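Local structure of nitrogenase iron-molybdenum cofactor biosynthesis protein NifB (Methanothermobacter thermautotrophicus, 7JMA) at residues E97-F102 / A127-E132. The protein probably inserts a carbide by radical SAM chemistry as two [4Fe-4S] clusters are coupled into the [8Fe-9S-C] precursor of the nitrogenase iron-molybdenum cofactor. Residues are numbered along the deposited sequence; the frame is centred on the assembly and turned at random.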
ATOM      1  N   GLU A  97       0.664  -2.945  16.842  1.00 37.17           N
ATOM      2  CA  GLU A  97       0.001  -1.706  17.264  1.00 35.37           C
ATOM      3  C   GLU A  97      -1.099  -1.296  16.291  1.00 33.09           C
ATOM      4  O   GLU A  97      -2.136  -0.761  16.703  1.00 38.31           O
ATOM      5  CB  GLU A  97       1.020  -0.574  17.412  1.00 36.79           C
ATOM      6  N   THR A  98      -0.890  -1.535  14.991  1.00 31.13           N
ATOM      7  CA  THR A  98      -1.908  -1.218  13.991  1.00 29.19           C
ATOM      8  C   THR A  98      -3.251  -1.840  14.338  1.00 34.67           C
ATOM      9  O   THR A  98      -4.288  -1.175  14.290  1.00 34.33           O
ATOM     10  CB  THR A  98      -1.447  -1.709  12.621  1.00 29.72           C
ATOM     11  OG1 THR A  98      -0.217  -1.051  12.287  1.00 30.39           O
ATOM     12  CG2 THR A  98      -2.507  -1.423  11.565  1.00 33.02           C
ATOM     13  N   PHE A  99      -3.250  -3.133  14.660  1.00 32.36           N
ATOM     14  CA  PHE A  99      -4.498  -3.826  14.934  1.00 30.07           C
ATOM     15  C   PHE A  99      -5.063  -3.433  16.293  1.00 36.30           C
ATOM     16  O   PHE A  99      -6.287  -3.368  16.451  1.00 44.96           O
ATOM     17  CB  PHE A  99      -4.279  -5.336  14.833  1.00 34.53           C
ATOM     18  CG  PHE A  99      -3.707  -5.769  13.507  1.00 35.54           C
ATOM     19  CD1 PHE A  99      -4.545  -6.085  12.448  1.00 41.07           C
ATOM     20  CD2 PHE A  99      -2.338  -5.816  13.310  1.00 39.92           C
ATOM     21  CE1 PHE A  99      -4.019  -6.468  11.225  1.00 42.47           C
ATOM     22  CE2 PHE A  99      -1.810  -6.194  12.097  1.00 40.69           C
ATOM     23  CZ  PHE A  99      -2.646  -6.512  11.053  1.00 40.33           C
ATOM     24  N   GLU A 100      -4.200  -3.148  17.277  1.00 37.22           N
ATOM     25  CA  GLU A 100      -4.703  -2.640  18.553  1.00 38.22           C
ATOM     26  C   GLU A 100      -5.398  -1.299  18.362  1.00 47.42           C
ATOM     27  O   GLU A 100      -6.460  -1.046  18.950  1.00 50.24           O
ATOM     28  CB  GLU A 100      -3.563  -2.511  19.568  1.00 43.30           C
ATOM     29  N   PHE A 101      -4.824  -0.437  17.519  1.00 39.80           N
ATOM     30  CA  PHE A 101      -5.412   0.873  17.262  1.00 42.13           C
ATOM     31  C   PHE A 101      -6.763   0.748  16.571  1.00 38.68           C
ATOM     32  O   PHE A 101      -7.734   1.402  16.964  1.00 37.71           O
ATOM     33  CB  PHE A 101      -4.454   1.719  16.418  1.00 40.11           C
ATOM     34  CG  PHE A 101      -5.057   3.005  15.921  1.00 37.70           C
ATOM     35  CD1 PHE A 101      -5.184   4.104  16.770  1.00 36.27           C
ATOM     36  CD2 PHE A 101      -5.513   3.115  14.614  1.00 37.08           C
ATOM     37  CE1 PHE A 101      -5.750   5.287  16.321  1.00 43.47           C
ATOM     38  CE2 PHE A 101      -6.079   4.294  14.153  1.00 41.11           C
ATOM     39  CZ  PHE A 101      -6.200   5.385  15.010  1.00 41.59           C
ATOM     40  N   PHE A 102      -6.847  -0.066  15.512  1.00 34.11           N
ATOM     41  CA  PHE A 102      -8.139  -0.163  14.834  1.00 34.30           C
ATOM     42  C   PHE A 102      -9.183  -0.864  15.696  1.00 42.67           C
ATOM     43  O   PHE A 102     -10.380  -0.595  15.547  1.00 45.46           O
ATOM     44  CB  PHE A 102      -7.981  -0.852  13.477  1.00 37.25           C
ATOM     45  CG  PHE A 102      -7.433   0.060  12.416  1.00 36.16           C
ATOM     46  CD1 PHE A 102      -8.093   1.235  12.087  1.00 40.78           C
ATOM     47  CD2 PHE A 102      -6.240  -0.234  11.782  1.00 39.38           C
ATOM     48  CE1 PHE A 102      -7.584   2.093  11.130  1.00 42.19           C
ATOM     49  CE2 PHE A 102      -5.724   0.616  10.815  1.00 44.98           C
ATOM     50  CZ  PHE A 102      -6.386   1.782  10.493  1.00 38.19           C
ATOM     51  N   ALA A 127      -6.011 -10.472   5.961  1.00 32.34           N
ATOM     52  CA  ALA A 127      -7.170  -9.898   5.282  1.00 37.48           C
ATOM     53  C   ALA A 127      -8.450 -10.104   6.085  1.00 41.99           C
ATOM     54  O   ALA A 127      -9.250  -9.172   6.232  1.00 39.66           O
ATOM     55  CB  ALA A 127      -7.305 -10.485   3.880  1.00 39.07           C
ATOM     56  N   ASP A 128      -8.649 -11.301   6.641  1.00 40.05           N
ATOM     57  CA  ASP A 128      -9.842 -11.549   7.447  1.00 44.52           C
ATOM     58  C   ASP A 128      -9.921 -10.594   8.628  1.00 45.14           C
ATOM     59  O   ASP A 128     -10.986 -10.043   8.928  1.00 42.53           O
ATOM     60  CB  ASP A 128      -9.844 -12.991   7.946  1.00 56.63           C
ATOM     61  CG  ASP A 128     -10.235 -13.974   6.876  1.00 81.43           C
ATOM     62  OD1 ASP A 128      -9.547 -15.011   6.740  1.00 93.14           O
ATOM     63  OD2 ASP A 128     -11.234 -13.713   6.176  1.00 88.75           O
ATOM     64  N   GLU A 129      -8.797 -10.393   9.316  1.00 37.39           N
ATOM     65  CA  GLU A 129      -8.794  -9.536  10.493  1.00 36.86           C
ATOM     66  C   GLU A 129      -9.110  -8.092  10.125  1.00 35.55           C
ATOM     67  O   GLU A 129      -9.846  -7.404  10.847  1.00 38.27           O
ATOM     68  CB  GLU A 129      -7.432  -9.634  11.177  1.00 42.29           C
ATOM     69  CG  GLU A 129      -7.338  -8.895  12.477  1.00 54.03           C
ATOM     70  CD  GLU A 129      -6.044  -9.202  13.206  1.00 65.28           C
ATOM     71  OE1 GLU A 129      -5.900  -8.767  14.367  1.00 74.05           O
ATOM     72  OE2 GLU A 129      -5.176  -9.883  12.614  1.00 61.43           O
ATOM     73  N   LEU A 130      -8.539  -7.611   9.019  1.00 36.44           N
ATOM     74  CA  LEU A 130      -8.803  -6.252   8.553  1.00 33.21           C
ATOM     75  C   LEU A 130     -10.289  -6.019   8.375  1.00 35.96           C
ATOM     76  O   LEU A 130     -10.827  -5.000   8.820  1.00 35.78           O
ATOM     77  CB  LEU A 130      -8.079  -6.003   7.230  1.00 29.25           C
ATOM     78  CG  LEU A 130      -6.568  -5.956   7.370  1.00 31.98           C
ATOM     79  CD1 LEU A 130      -5.972  -5.520   6.049  1.00 35.98           C
ATOM     80  CD2 LEU A 130      -6.232  -5.001   8.492  1.00 35.72           C
ATOM     81  N   ALA A 131     -10.963  -6.963   7.712  1.00 35.61           N
ATOM     82  CA  ALA A 131     -12.403  -6.860   7.511  1.00 40.41           C
ATOM     83  C   ALA A 131     -13.144  -6.804   8.838  1.00 41.00           C
ATOM     84  O   ALA A 131     -14.050  -5.984   9.015  1.00 39.40           O
ATOM     85  CB  ALA A 131     -12.890  -8.044   6.679  1.00 40.87           C
ATOM     86  N   GLU A 132     -12.768  -7.667   9.783  1.00 39.40           N
ATOM     87  CA  GLU A 132     -13.450  -7.700  11.073  1.00 43.08           C
ATOM     88  C   GLU A 132     -13.262  -6.406  11.855  1.00 45.14           C
ATOM     89  O   GLU A 132     -14.105  -6.065  12.693  1.00 44.23           O
ATOM     90  CB  GLU A 132     -12.956  -8.893  11.893  1.00 44.42           C
ATOM     91  CG  GLU A 132     -13.131 -10.243  11.213  1.00 64.94           C
ATOM     92  CD  GLU A 132     -12.825 -11.413  12.134  1.00 86.61           C
ATOM     93  OE1 GLU A 132     -12.806 -11.212  13.368  1.00 94.34           O
ATOM     94  OE2 GLU A 132     -12.595 -12.533  11.626  1.00 91.04           O
TER
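Phe99 reaches across from helix 96-108 to meet Glu129 and Leu130 of helix 123-132. Between segments 97-102 and 127-132 the nearest CA atoms, those of Phe99 and Leu130, are 8.1 Å apart. On the 97-102 side nearly all of the contact is made by the Phe99 side chain.

The apolar part is small. Leu130 CD2 touches Phe99 CE1 at 3.8 Å, and the two side chains meet at a slant. Leu130 also packs on Met116 of strand 113-118.

The polar part is the Glu129 carboxylate, which comes up to the Phe99 ring obliquely. Glu129 CG is anti to the backbone N (chi1 -175°), and the chain stays extended beyond it. This brings Glu129 CD to 3.5 Å from Phe99 CD1. Glu129 OE1 lies 3.6 Å from the same Phe99 CD1, while Glu129 OE2 is 3.9 Å from Phe99 CE1. The carboxylate and ring planes are only 25° apart, although the side chains cross at about a right angle. Arg126 forms a salt bridge with Glu129 OE2 and a cation-pi contact with Phe99. Lys103 adds a weak, long ion pair to Glu129 OE1.

Both helices belong to the radical SAM domain. They follow strands 83-86 and 113-118, neighbours in its parallel sheet, so the contact joins successive helices of the partial TIM-barrel fold. The Leu130 side chain is about 10 Å from that of Cys115, a [4Fe-4S] cluster ligand that carries no cluster here.

Arg126 is thus a partner common to the carboxylate and the ring. Its positive charge probably favours keeping the two groups together.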